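Local coordinates for uncharacterized protein (Rhodospirillum rubrum ATCC 11170, PDB 3K8R) that is of unknown function but belongs to the DUF2442 family, folding into two three-stranded antiparallel sheets and pairing with a second copy of itself, at residues L67-I72 with L79-L84; K29-R34 with I40-N45; P52-Q57 with A62-L67; C47-P52 with G92-I97. All coordinates share one frame; numbering follows the deposited sequence.

Interaction 1: L67-I72 with L79-L84; sequences LCAVEI and LHWETL
Leu67 O takes two N-H groups: the indole of Trp81 reaches it from the other segment, NE1 to O 3.0 Å, while Val70 N makes a weak bond back to it in the type I turn from Leu67 to Val70. The oxygen lies close to the indole plane, yet NE1 comes at the carbonyl from outside its own plane, tilted by 34°. With CG anti to the carbonyl carbon (chi1 -73°), Trp81 sends its indole across to the turn. There Val70 spreads over one face of it: CG2 sits 3.6 Å from CZ2, and Val70 CA makes a CH-pi contact with the five-membered ring, 3.9 Å from its centroid.

Beyond the turn the chains pair as antiparallel strands. Glu71 and His80 form a hydrogen-bonded pair, with His80 N to Glu71 O at 2.7 Å and Glu71 N to His80 O at 2.8 Å. Ile72 and Leu79 follow as a non-hydrogen-bonded pair whose side chains lie on the other face, against Ala30 of strand 27-33. Glu71 and His80 run side by side, and Glu71 OE1 meets the imidazole at its edge, 3.5 Å from His80 CD2. A water links Glu71 OE1 with Glu82 OE1, two carboxylate oxygens 3.9 Å apart.

His80 ND1 is hydrogen-bonded to Asp87 and NE2 makes a weak bond to Glu82 OE1, which together hold the ring's rotation. With two carboxylates bonded to it and that of Glu71 merely near, the imidazole could favour a protonated state, which in turn would ease the crowding of Glu71 and Glu82.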
loop_
_atom_site.group_PDB
_atom_site.type_symbol
_atom_site.label_atom_id
_atom_site.label_comp_id
_atom_site.label_asym_id
_atom_site.label_seq_id
_atom_site.Cartn_x
_atom_site.Cartn_y
_atom_site.Cartn_z
ATOM N N LEU A 67 8.898 -2.782 -17.471
ATOM C CA LEU A 67 8.398 -2.723 -16.096
ATOM C C LEU A 67 8.258 -4.103 -15.456
ATOM O O LEU A 67 8.453 -4.245 -14.254
ATOM C CB LEU A 67 7.088 -1.928 -16.028
ATOM C CG LEU A 67 7.275 -0.417 -16.223
ATOM C CD1 LEU A 67 5.944 0.260 -16.425
ATOM C CD2 LEU A 67 8.022 0.201 -15.041
ATOM N N CYS A 68 7.964 -5.116 -16.263
ATOM C CA CYS A 68 7.840 -6.494 -15.781
ATOM C C CYS A 68 9.097 -7.089 -15.185
ATOM O O CYS A 68 9.021 -8.082 -14.482
ATOM C CB CYS A 68 7.432 -7.396 -16.926
ATOM S SG CYS A 68 5.889 -6.885 -17.606
ATOM N N ALA A 69 10.248 -6.494 -15.459
ATOM C CA ALA A 69 11.512 -7.007 -14.940
ATOM C C ALA A 69 11.690 -6.799 -13.434
ATOM O O ALA A 69 12.729 -7.181 -12.891
ATOM C CB ALA A 69 12.693 -6.384 -15.704
ATOM N N VAL A 70 10.696 -6.218 -12.761
ATOM C CA VAL A 70 10.819 -5.919 -11.343
ATOM C C VAL A 70 11.245 -7.141 -10.559
ATOM O O VAL A 70 10.779 -8.243 -10.827
ATOM C CB VAL A 70 9.527 -5.369 -10.746
ATOM C CG1 VAL A 70 8.398 -6.383 -10.887
ATOM C CG2 VAL A 70 9.754 -4.974 -9.278
ATOM N N GLU A 71 12.165 -6.908 -9.621
ATOM C CA GLU A 71 12.746 -7.919 -8.726
ATOM C C GLU A 71 12.793 -7.382 -7.298
ATOM O O GLU A 71 12.852 -6.172 -7.089
ATOM C CB GLU A 71 14.191 -8.227 -9.124
ATOM C CG GLU A 71 14.389 -9.105 -10.329
ATOM C CD GLU A 71 15.865 -9.380 -10.585
ATOM O OE1 GLU A 71 16.626 -8.447 -10.933
ATOM O OE2 GLU A 71 16.268 -10.546 -10.448
ATOM N N ILE A 72 12.793 -8.285 -6.323
ATOM C CA ILE A 72 12.878 -7.904 -4.913
ATOM C C ILE A 72 14.321 -8.093 -4.446
ATOM O O ILE A 72 14.909 -9.153 -4.642
ATOM C CB ILE A 72 11.929 -8.748 -4.028
ATOM C CG1 ILE A 72 10.479 -8.574 -4.487
ATOM C CG2 ILE A 72 12.061 -8.353 -2.570
ATOM C CD1 ILE A 72 9.490 -9.501 -3.787
ATOM N N LEU A 79 12.790 -2.654 -4.399
ATOM C CA LEU A 79 12.361 -3.130 -5.699
ATOM C C LEU A 79 13.464 -2.735 -6.681
ATOM O O LEU A 79 13.910 -1.579 -6.696
ATOM C CB LEU A 79 11.017 -2.515 -6.073
ATOM C CG LEU A 79 9.892 -2.881 -5.094
ATOM C CD1 LEU A 79 8.595 -2.164 -5.448
ATOM C CD2 LEU A 79 9.712 -4.400 -5.062
ATOM N N HIS A 80 13.904 -3.699 -7.489
ATOM C CA HIS A 80 15.036 -3.521 -8.389
ATOM C C HIS A 80 14.686 -3.853 -9.835
ATOM O O HIS A 80 13.910 -4.771 -10.104
ATOM C CB HIS A 80 16.182 -4.431 -7.885
ATOM C CG HIS A 80 17.403 -4.474 -8.768
ATOM N ND1 HIS A 80 18.361 -3.478 -8.779
ATOM C CD2 HIS A 80 17.851 -5.430 -9.619
ATOM C CE1 HIS A 80 19.322 -3.799 -9.629
ATOM N NE2 HIS A 80 19.037 -4.979 -10.152
ATOM N N TRP A 81 15.249 -3.060 -10.751
ATOM C CA TRP A 81 15.176 -3.288 -12.199
ATOM C C TRP A 81 16.629 -3.301 -12.686
ATOM O O TRP A 81 17.293 -2.266 -12.709
ATOM C CB TRP A 81 14.368 -2.205 -12.915
ATOM C CG TRP A 81 12.867 -2.283 -12.700
ATOM C CD1 TRP A 81 11.931 -2.799 -13.563
ATOM C CD2 TRP A 81 12.143 -1.823 -11.559
ATOM N NE1 TRP A 81 10.676 -2.678 -13.028
ATOM C CE2 TRP A 81 10.777 -2.084 -11.796
ATOM C CE3 TRP A 81 12.516 -1.216 -10.355
ATOM C CZ2 TRP A 81 9.787 -1.755 -10.871
ATOM C CZ3 TRP A 81 11.532 -0.886 -9.440
ATOM C CH2 TRP A 81 10.186 -1.153 -9.701
ATOM N N GLU A 82 17.109 -4.490 -13.047
ATOM C CA GLU A 82 18.497 -4.718 -13.439
ATOM C C GLU A 82 18.934 -3.886 -14.643
ATOM O O GLU A 82 19.734 -2.960 -14.497
ATOM C CB GLU A 82 18.701 -6.211 -13.732
ATOM C CG GLU A 82 20.155 -6.642 -13.890
ATOM C CD GLU A 82 20.860 -6.710 -12.560
ATOM O OE1 GLU A 82 20.304 -7.361 -11.641
ATOM O OE2 GLU A 82 21.960 -6.126 -12.435
ATOM N N THR A 83 18.393 -4.209 -15.817
ATOM C CA THR A 83 18.768 -3.538 -17.057
ATOM C C THR A 83 18.601 -2.023 -16.960
ATOM O O THR A 83 19.494 -1.284 -17.349
ATOM C CB THR A 83 17.974 -4.073 -18.271
ATOM O OG1 THR A 83 18.172 -5.484 -18.393
ATOM C CG2 THR A 83 18.432 -3.394 -19.560
ATOM N N LEU A 84 17.476 -1.559 -16.426
ATOM C CA LEU A 84 17.243 -0.122 -16.312
ATOM C C LEU A 84 18.084 0.520 -15.226
ATOM O O LEU A 84 18.211 1.751 -15.178
ATOM C CB LEU A 84 15.775 0.175 -16.028
ATOM C CG LEU A 84 14.759 -0.083 -17.133
ATOM C CD1 LEU A 84 13.381 0.305 -16.610
ATOM C CD2 LEU A 84 15.087 0.682 -18.404
HETATM O O HOH W 1 18.891 -9.818 -10.815
#

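Interaction 2: K29-R34 with I40-N45; sequences KARYDR and IVDLEN. With EDO (1,2-ethanediol), chain C.
Arg31 with Ile40 and Lys29 with Asp42 are the hydrogen-bonded pairs of two antiparallel strands, 29-33 and 40-43, whose axes approach to 4.7 Å at 169°, with the non-hydrogen-bonded pair Ala30 and Val41 between them. Asp42 N reaches Lys29 O at 2.9 Å, but the return bond from Lys29 N is weak.

On the face carrying Lys29, Arg31, Ile40 and Asp42, the arginine CG sits between backbone N and carbonyl carbon (chi1 72°), and the extended chain then runs alongside Ile40. One face of the guanidinium lies on the isoleucine, CD1 3.5 Å from Arg31 NH2. Its edge points to Asp42, though the salt bridge is long, 3.9 Å from Arg31 NH1 to Asp42 OD2. A 1,2-ethanediol, probably from the crystallisation liquor, fills in: its O2 accepts from Arg31 NH1 at 2.8 Å and donates to Asp42 OD1, also at 2.8 Å. Lys29 passes Asp42 OD2 with its aliphatic chain, CB nearest at 3.5 Å, and carries its ammonium off. With an alanine at Asp42, the Arg31 guanidinium is likely to lose its countercharge and turn more freely.

Ala30 and Val41 occupy the other face, where Val41 meets Phe51. This is a beta hairpin, and strand 48-51 extends it into an antiparallel meander.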
loop_
_atom_site.group_PDB
_atom_site.type_symbol
_atom_site.label_atom_id
_atom_site.label_comp_id
_atom_site.label_asym_id
_atom_site.label_seq_id
_atom_site.Cartn_x
_atom_site.Cartn_y
_atom_site.Cartn_z
ATOM N N LYS A 29 6.473 -10.737 -2.877
ATOM C CA LYS A 29 6.356 -10.875 -4.321
ATOM C C LYS A 29 6.074 -9.513 -4.920
ATOM O O LYS A 29 5.451 -8.674 -4.273
ATOM C CB LYS A 29 5.196 -11.800 -4.674
ATOM C CG LYS A 29 5.372 -13.263 -4.296
ATOM C CD LYS A 29 4.131 -14.049 -4.700
ATOM C CE LYS A 29 4.245 -15.527 -4.385
ATOM N NZ LYS A 29 2.977 -16.249 -4.690
ATOM N N ALA A 30 6.512 -9.304 -6.161
ATOM C CA ALA A 30 6.296 -8.044 -6.895
ATOM C C ALA A 30 6.083 -8.301 -8.389
ATOM O O ALA A 30 6.796 -9.092 -8.994
ATOM C CB ALA A 30 7.474 -7.134 -6.705
ATOM N N ARG A 31 5.112 -7.629 -8.995
ATOM C CA ARG A 31 4.866 -7.806 -10.427
ATOM C C ARG A 31 4.210 -6.589 -11.061
ATOM O O ARG A 31 3.562 -5.790 -10.380
ATOM C CB ARG A 31 3.974 -9.023 -10.662
ATOM C CG ARG A 31 2.524 -8.844 -10.252
ATOM C CD ARG A 31 1.729 -10.126 -10.437
ATOM N NE ARG A 31 0.280 -9.928 -10.286
ATOM C CZ ARG A 31 -0.374 -9.864 -9.128
ATOM N NH1 ARG A 31 0.274 -9.945 -7.970
ATOM N NH2 ARG A 31 -1.693 -9.694 -9.123
ATOM N N TYR A 32 4.386 -6.445 -12.366
ATOM C CA TYR A 32 3.722 -5.373 -13.069
ATOM C C TYR A 32 2.441 -5.949 -13.664
ATOM O O TYR A 32 2.448 -7.011 -14.281
ATOM C CB TYR A 32 4.603 -4.784 -14.160
ATOM C CG TYR A 32 3.947 -3.644 -14.919
ATOM C CD1 TYR A 32 3.753 -2.401 -14.323
ATOM C CD2 TYR A 32 3.539 -3.805 -16.234
ATOM C CE1 TYR A 32 3.156 -1.366 -15.017
ATOM C CE2 TYR A 32 2.950 -2.773 -16.932
ATOM C CZ TYR A 32 2.764 -1.559 -16.320
ATOM O OH TYR A 32 2.181 -0.540 -17.026
ATOM N N ASP A 33 1.336 -5.261 -13.430
ATOM C CA ASP A 33 0.058 -5.661 -13.954
ATOM C C ASP A 33 -0.197 -4.695 -15.111
ATOM O O ASP A 33 -0.366 -3.493 -14.906
ATOM C CB ASP A 33 -0.998 -5.547 -12.855
ATOM C CG ASP A 33 -2.377 -5.860 -13.338
ATOM O OD1 ASP A 33 -2.574 -6.900 -13.986
ATOM O OD2 ASP A 33 -3.285 -5.062 -13.057
ATOM N N ARG A 34 -0.187 -5.211 -16.333
ATOM C CA ARG A 34 -0.415 -4.378 -17.504
ATOM C C ARG A 34 -1.818 -3.808 -17.515
ATOM O O ARG A 34 -2.014 -2.645 -17.886
ATOM C CB ARG A 34 -0.209 -5.176 -18.783
ATOM C CG ARG A 34 1.161 -5.736 -18.894
ATOM C CD ARG A 34 1.473 -6.226 -20.273
ATOM N NE ARG A 34 2.874 -6.597 -20.306
ATOM C CZ ARG A 34 3.566 -6.888 -21.394
ATOM N NH1 ARG A 34 2.986 -6.872 -22.583
ATOM N NH2 ARG A 34 4.850 -7.201 -21.286
ATOM N N ILE A 40 2.058 -4.489 -8.491
ATOM C CA ILE A 40 1.403 -5.062 -7.300
ATOM C C ILE A 40 2.433 -5.778 -6.418
ATOM O O ILE A 40 3.155 -6.672 -6.895
ATOM C CB ILE A 40 0.268 -6.039 -7.665
ATOM C CG1 ILE A 40 -0.762 -5.339 -8.550
ATOM C CG2 ILE A 40 -0.410 -6.553 -6.411
ATOM C CD1 ILE A 40 -1.881 -6.229 -8.991
ATOM N N VAL A 41 2.488 -5.374 -5.143
ATOM C CA VAL A 41 3.438 -5.913 -4.171
ATOM C C VAL A 41 2.726 -6.656 -3.044
ATOM O O VAL A 41 1.957 -6.061 -2.286
ATOM C CB VAL A 41 4.286 -4.803 -3.517
ATOM C CG1 VAL A 41 5.369 -5.425 -2.646
ATOM C CG2 VAL A 41 4.905 -3.902 -4.571
ATOM N N ASP A 42 3.000 -7.953 -2.941
ATOM C CA ASP A 42 2.424 -8.786 -1.894
ATOM C C ASP A 42 3.340 -8.735 -0.682
ATOM O O ASP A 42 4.441 -9.293 -0.696
ATOM C CB ASP A 42 2.296 -10.233 -2.365
ATOM C CG ASP A 42 1.395 -10.376 -3.559
ATOM O OD1 ASP A 42 0.231 -9.940 -3.464
ATOM O OD2 ASP A 42 1.846 -10.938 -4.581
ATOM N N LEU A 43 2.888 -8.055 0.362
ATOM C CA LEU A 43 3.679 -7.932 1.578
ATOM C C LEU A 43 3.661 -9.236 2.365
ATOM O O LEU A 43 2.656 -9.955 2.404
ATOM C CB LEU A 43 3.189 -6.765 2.437
ATOM C CG LEU A 43 3.307 -5.409 1.748
ATOM C CD1 LEU A 43 2.710 -4.365 2.632
ATOM C CD2 LEU A 43 4.754 -5.070 1.402
ATOM N N GLU A 44 4.788 -9.500 3.014
ATOM C CA GLU A 44 5.019 -10.733 3.756
ATOM C C GLU A 44 4.094 -10.873 4.961
ATOM O O GLU A 44 3.858 -11.979 5.438
ATOM C CB GLU A 44 6.485 -10.785 4.182
ATOM C CG GLU A 44 7.102 -12.168 4.082
ATOM C CD GLU A 44 8.619 -12.096 3.930
ATOM O OE1 GLU A 44 9.261 -11.382 4.741
ATOM O OE2 GLU A 44 9.162 -12.748 2.997
ATOM N N ASN A 45 3.567 -9.750 5.438
ATOM C CA ASN A 45 2.615 -9.738 6.540
ATOM C C ASN A 45 1.160 -9.964 6.089
ATOM O O ASN A 45 0.236 -9.754 6.872
ATOM C CB ASN A 45 2.710 -8.404 7.287
ATOM C CG ASN A 45 2.286 -7.226 6.436
ATOM O OD1 ASN A 45 1.553 -7.386 5.460
ATOM N ND2 ASN A 45 2.749 -6.036 6.794
HETATM C C1 EDO C . -3.359 -9.024 -5.466
HETATM O O1 EDO C . -4.406 -8.835 -6.428
HETATM C C2 EDO C . -2.767 -10.424 -5.627
HETATM O O2 EDO C . -1.340 -10.330 -5.694
#

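Interaction 3: P52-Q57 with A62-L67; sequences PPRLAQ and ASDDQL
Arg54 and Asp64 cross at about a right angle, guanidinium and carboxylate planes 42° apart, and the salt bridge runs through one atom of each. NH2 of Arg54 meets Asp64 OD1 at 2.9 Å in a nearly straight bond (174°) that stays in the guanidinium plane. The same edge also grips a backbone oxygen: NE and NH2 both close on Ala62 O, side-on, at 3.1 Å and 3.0 Å, each bond somewhat bent. An extended chain from CG to NE carries the group over from the 3-10 turn 53-55, and a hydrogen bond from NH1 to Tyr32 OH helps fix its rotation.

Leu67 packs against the flat of the guanidinium. Its CD1 lies over one face, 3.5 Å from Arg54 NH2 and set toward the rim, while both methyls also press on the Pro53 ring, with CD1 3.8 Å from Pro53 CG. The leucine therefore wedges between the proline and the flat arginine head.

On the helix side, Ser63 OG accepts from Gln66 N at 3.2 Å and Gln66 OE1 takes Ser63 N in return. Ser63 is thus the N-cap of helix 64-67 in a capping box, with Arg54 clasping the helix start just before and just after the cap.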
loop_
_atom_site.group_PDB
_atom_site.type_symbol
_atom_site.label_atom_id
_atom_site.label_comp_id
_atom_site.label_asym_id
_atom_site.label_seq_id
_atom_site.Cartn_x
_atom_site.Cartn_y
_atom_site.Cartn_z
ATOM N N PRO A 52 1.618 3.093 -9.087
ATOM C CA PRO A 52 1.875 3.262 -10.514
ATOM C C PRO A 52 3.343 3.621 -10.682
ATOM O O PRO A 52 3.738 4.719 -10.305
ATOM C CB PRO A 52 0.983 4.434 -10.901
ATOM C CG PRO A 52 0.749 5.161 -9.644
ATOM C CD PRO A 52 0.720 4.135 -8.570
ATOM N N PRO A 53 4.142 2.708 -11.254
ATOM C CA PRO A 53 5.590 2.883 -11.362
ATOM C C PRO A 53 6.079 4.082 -12.187
ATOM O O PRO A 53 7.188 4.563 -11.936
ATOM C CB PRO A 53 6.049 1.572 -11.999
ATOM C CG PRO A 53 4.901 1.167 -12.839
ATOM C CD PRO A 53 3.666 1.604 -12.107
ATOM N N ARG A 54 5.289 4.574 -13.145
ATOM C CA ARG A 54 5.725 5.737 -13.947
ATOM C C ARG A 54 5.739 7.045 -13.164
ATOM O O ARG A 54 6.166 8.058 -13.697
ATOM C CB ARG A 54 4.929 5.875 -15.246
ATOM C CG ARG A 54 5.205 4.728 -16.195
ATOM C CD ARG A 54 4.559 4.890 -17.548
ATOM N NE ARG A 54 4.939 3.779 -18.423
ATOM C CZ ARG A 54 4.251 2.653 -18.588
ATOM N NH1 ARG A 54 3.107 2.458 -17.956
ATOM N NH2 ARG A 54 4.712 1.711 -19.401
ATOM N N LEU A 55 5.267 7.022 -11.917
ATOM C CA LEU A 55 5.367 8.175 -11.023
ATOM C C LEU A 55 6.692 8.130 -10.247
ATOM O O LEU A 55 7.036 9.092 -9.561
ATOM C CB LEU A 55 4.209 8.214 -10.018
ATOM C CG LEU A 55 2.781 8.460 -10.526
ATOM C CD1 LEU A 55 1.824 8.551 -9.337
ATOM C CD2 LEU A 55 2.695 9.721 -11.377
ATOM N N ALA A 56 7.424 7.014 -10.367
ATOM C CA ALA A 56 8.679 6.795 -9.640
ATOM C C ALA A 56 9.874 7.254 -10.434
ATOM O O ALA A 56 9.931 7.090 -11.655
ATOM C CB ALA A 56 8.850 5.326 -9.286
ATOM N N GLN A 57 10.847 7.805 -9.717
ATOM C CA GLN A 57 12.060 8.312 -10.327
ATOM C C GLN A 57 12.885 7.206 -10.964
ATOM O O GLN A 57 13.332 6.255 -10.293
ATOM C CB GLN A 57 12.917 9.037 -9.294
ATOM C CG GLN A 57 14.198 9.587 -9.891
ATOM C CD GLN A 57 15.010 10.361 -8.908
ATOM O OE1 GLN A 57 14.923 10.153 -7.698
ATOM N NE2 GLN A 57 15.826 11.261 -9.422
ATOM N N ALA A 62 9.757 4.083 -18.977
ATOM C CA ALA A 62 9.883 2.643 -19.223
ATOM C C ALA A 62 8.642 2.066 -19.892
ATOM O O ALA A 62 7.542 2.561 -19.688
ATOM C CB ALA A 62 10.148 1.921 -17.939
ATOM N N SER A 63 8.826 1.018 -20.689
ATOM C CA SER A 63 7.713 0.370 -21.364
ATOM C C SER A 63 7.125 -0.710 -20.473
ATOM O O SER A 63 7.755 -1.144 -19.522
ATOM C CB SER A 63 8.191 -0.267 -22.661
ATOM O OG SER A 63 9.119 -1.307 -22.398
ATOM N N ASP A 64 5.913 -1.152 -20.786
ATOM C CA ASP A 64 5.292 -2.243 -20.038
ATOM C C ASP A 64 6.289 -3.384 -19.948
ATOM O O ASP A 64 6.605 -3.824 -18.849
ATOM C CB ASP A 64 3.985 -2.707 -20.692
ATOM C CG ASP A 64 2.850 -1.722 -20.480
ATOM O OD1 ASP A 64 3.092 -0.648 -19.889
ATOM O OD2 ASP A 64 1.714 -2.025 -20.887
ATOM N N ASP A 65 6.810 -3.828 -21.094
ATOM C CA ASP A 65 7.815 -4.895 -21.125
ATOM C C ASP A 65 8.917 -4.654 -20.100
ATOM O O ASP A 65 9.213 -5.524 -19.285
ATOM C CB ASP A 65 8.446 -5.031 -22.514
ATOM C CG ASP A 65 7.611 -5.863 -23.473
ATOM O OD1 ASP A 65 6.494 -6.295 -23.120
ATOM O OD2 ASP A 65 8.097 -6.112 -24.596
ATOM N N GLN A 66 9.510 -3.470 -20.128
ATOM C CA GLN A 66 10.582 -3.157 -19.188
ATOM C C GLN A 66 10.141 -3.166 -17.734
ATOM O O GLN A 66 10.920 -3.517 -16.861
ATOM C CB GLN A 66 11.206 -1.809 -19.523
ATOM C CG GLN A 66 11.920 -1.847 -20.845
ATOM C CD GLN A 66 12.582 -0.554 -21.193
ATOM O OE1 GLN A 66 12.054 0.527 -20.929
ATOM N NE2 GLN A 66 13.750 -0.651 -21.812
ATOM N N LEU A 67 8.898 -2.782 -17.471
ATOM C CA LEU A 67 8.398 -2.723 -16.096
ATOM C C LEU A 67 8.258 -4.103 -15.456
ATOM O O LEU A 67 8.453 -4.245 -14.254
ATOM C CB LEU A 67 7.088 -1.928 -16.028
ATOM C CG LEU A 67 7.275 -0.417 -16.223
ATOM C CD1 LEU A 67 5.944 0.260 -16.425
ATOM C CD2 LEU A 67 8.022 0.201 -15.041
#

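Interaction 4: C47-P52 with G92-I97; sequences CTFAFP and GLMAGI. With EDO (1,2-ethanediol), chain D.
Phe49 and Phe51, neighbours on the same face of strand 48-51, each receive one aliphatic group of helix 90-94 squarely on the ring. Met94, present as selenomethionine, lays CG over the centre of Phe49, 3.6 Å from the centroid and only 3° off the normal. The two side chains slide past each other in opposite directions. The selenium stays over the same face, 4.6 Å from the centroid, in a Met-aromatic contact, and the bend at chi3 (63°) turns CE back toward Phe49 CB and CD1. Leu93 treats Phe51 in the same way, CD1 3.6 Å from its ring centroid, and its CB also touches Phe49 CE2 at 4.0 Å.

Shortening Phe49 to an alanine would probably open a gap beneath Met94 CG and leave the Met94 arm less firmly held.

Further out, Leu43 and Phe49 of the second subunit also pack on Met94, and Leu79 of the second sheet touches both Phe51 and Leu93. The helix closes with a Schellman motif at Gly96, Ile97 N bonding to Gly92 O at 2.8 Å. Along the edge of strand 48-51 that does not pair with strand 38-43, Thr48 and Ala50 pair with an antiparallel strand of the second subunit. Such apolar helix-on-sheet packing here backs a sheet that continues across the dimer interface.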
loop_
_atom_site.group_PDB
_atom_site.type_symbol
_atom_site.label_atom_id
_atom_site.label_comp_id
_atom_site.label_asym_id
_atom_site.label_seq_id
_atom_site.Cartn_x
_atom_site.Cartn_y
_atom_site.Cartn_z
ATOM N N CYS A 47 -0.550 -8.216 3.701
ATOM C CA CYS A 47 -1.164 -7.065 3.016
ATOM C C CYS A 47 -0.672 -6.933 1.584
ATOM O O CYS A 47 0.193 -7.713 1.152
ATOM C CB CYS A 47 -0.874 -5.779 3.766
ATOM S SG CYS A 47 -1.517 -5.805 5.402
ATOM N N THR A 48 -1.235 -5.952 0.861
ATOM C CA THR A 48 -0.898 -5.684 -0.542
ATOM C C THR A 48 -0.758 -4.191 -0.801
ATOM O O THR A 48 -1.597 -3.396 -0.361
ATOM C CB THR A 48 -1.994 -6.200 -1.483
ATOM O OG1 THR A 48 -2.401 -7.506 -1.081
ATOM C CG2 THR A 48 -1.507 -6.247 -2.916
ATOM N N PHE A 49 0.296 -3.814 -1.519
ATOM C CA PHE A 49 0.539 -2.417 -1.883
ATOM C C PHE A 49 0.696 -2.308 -3.395
ATOM O O PHE A 49 1.427 -3.084 -3.997
ATOM C CB PHE A 49 1.787 -1.887 -1.174
ATOM C CG PHE A 49 2.172 -0.481 -1.566
ATOM C CD1 PHE A 49 1.428 0.607 -1.122
ATOM C CD2 PHE A 49 3.294 -0.247 -2.339
ATOM C CE1 PHE A 49 1.780 1.898 -1.467
ATOM C CE2 PHE A 49 3.654 1.039 -2.686
ATOM C CZ PHE A 49 2.889 2.118 -2.246
ATOM N N ALA A 50 -0.011 -1.360 -4.004
ATOM C CA ALA A 50 0.076 -1.146 -5.451
ATOM C C ALA A 50 0.441 0.302 -5.704
ATOM O O ALA A 50 -0.152 1.193 -5.093
ATOM C CB ALA A 50 -1.246 -1.482 -6.134
ATOM N N PHE A 51 1.416 0.536 -6.581
ATOM C CA PHE A 51 1.805 1.898 -6.963
ATOM C C PHE A 51 2.002 1.967 -8.466
ATOM O O PHE A 51 2.451 0.988 -9.074
ATOM C CB PHE A 51 3.086 2.321 -6.266
ATOM C CG PHE A 51 4.303 1.542 -6.693
ATOM C CD1 PHE A 51 4.587 0.304 -6.134
ATOM C CD2 PHE A 51 5.182 2.059 -7.639
ATOM C CE1 PHE A 51 5.724 -0.423 -6.523
ATOM C CE2 PHE A 51 6.325 1.342 -8.036
ATOM C CZ PHE A 51 6.596 0.099 -7.475
ATOM N N PRO A 52 1.618 3.093 -9.087
ATOM C CA PRO A 52 1.875 3.262 -10.514
ATOM C C PRO A 52 3.343 3.621 -10.682
ATOM O O PRO A 52 3.738 4.719 -10.305
ATOM C CB PRO A 52 0.983 4.434 -10.901
ATOM C CG PRO A 52 0.749 5.161 -9.644
ATOM C CD PRO A 52 0.720 4.135 -8.570
ATOM N N GLY A 92 9.717 3.828 1.380
ATOM C CA GLY A 92 9.649 5.165 0.793
ATOM C C GLY A 92 8.398 5.304 -0.052
ATOM O O GLY A 92 7.631 6.253 0.107
ATOM N N LEU A 93 8.177 4.334 -0.933
ATOM C CA LEU A 93 7.005 4.329 -1.802
ATOM C C LEU A 93 5.721 4.299 -0.974
ATOM O O LEU A 93 4.750 4.969 -1.298
ATOM C CB LEU A 93 7.040 3.137 -2.776
ATOM C CG LEU A 93 8.080 3.153 -3.907
ATOM C CD1 LEU A 93 8.010 1.867 -4.714
ATOM C CD2 LEU A 93 7.884 4.342 -4.821
HETATM N N MSE A 94 5.722 3.534 0.112
HETATM C CA MSE A 94 4.534 3.448 0.963
HETATM C C MSE A 94 4.328 4.732 1.773
HETATM O O MSE A 94 3.218 5.026 2.193
HETATM C CB MSE A 94 4.594 2.192 1.843
HETATM C CG MSE A 94 4.628 0.912 0.990
HETATM SE SE MSE A 94 4.418 -0.765 1.935
HETATM C CE MSE A 94 2.638 -0.555 2.652
ATOM N N ALA A 95 5.395 5.505 1.959
ATOM C CA ALA A 95 5.321 6.785 2.663
ATOM C C ALA A 95 4.870 7.894 1.718
ATOM O O ALA A 95 4.626 9.024 2.152
ATOM C CB ALA A 95 6.671 7.138 3.249
ATOM N N GLY A 96 4.772 7.582 0.428
ATOM C CA GLY A 96 4.404 8.570 -0.573
ATOM C C GLY A 96 5.615 9.259 -1.182
ATOM O O GLY A 96 5.476 10.265 -1.866
ATOM N N ILE A 97 6.806 8.716 -0.949
ATOM C CA ILE A 97 8.032 9.279 -1.500
ATOM C C ILE A 97 8.418 8.541 -2.781
ATOM O O ILE A 97 8.743 7.348 -2.747
ATOM C CB ILE A 97 9.194 9.185 -0.496
ATOM C CG1 ILE A 97 8.830 9.898 0.810
ATOM C CG2 ILE A 97 10.470 9.771 -1.107
ATOM C CD1 ILE A 97 9.925 9.824 1.856
HETATM C C1 EDO D . 13.446 5.848 -3.111
HETATM O O1 EDO D . 12.635 4.907 -3.827
HETATM C C2 EDO D . 12.571 6.843 -2.344
HETATM O O2 EDO D . 11.183 6.467 -2.396
#

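Interaction 2 comes first along the chain, followed by 3 and then 1, while interaction 4 spans both of these by bringing 47-52 to 92-97. Interactions 2 and 4 share one antiparallel sheet, their centres about 10 Å apart; interaction 1 belongs to the other. Leu79 joins the sheets on one side, touching Phe51 and Leu93 of interaction 4, whose centre is about 16 Å from that of interaction 1. Leu67, common to interactions 1 and 3, packs on Tyr32 of interaction 2, and Arg34 makes a salt bridge to Asp65. Helix 64-67 touches both sheets, while the sheet of interactions 2 and 4 runs on into the second subunit through strand 48-51.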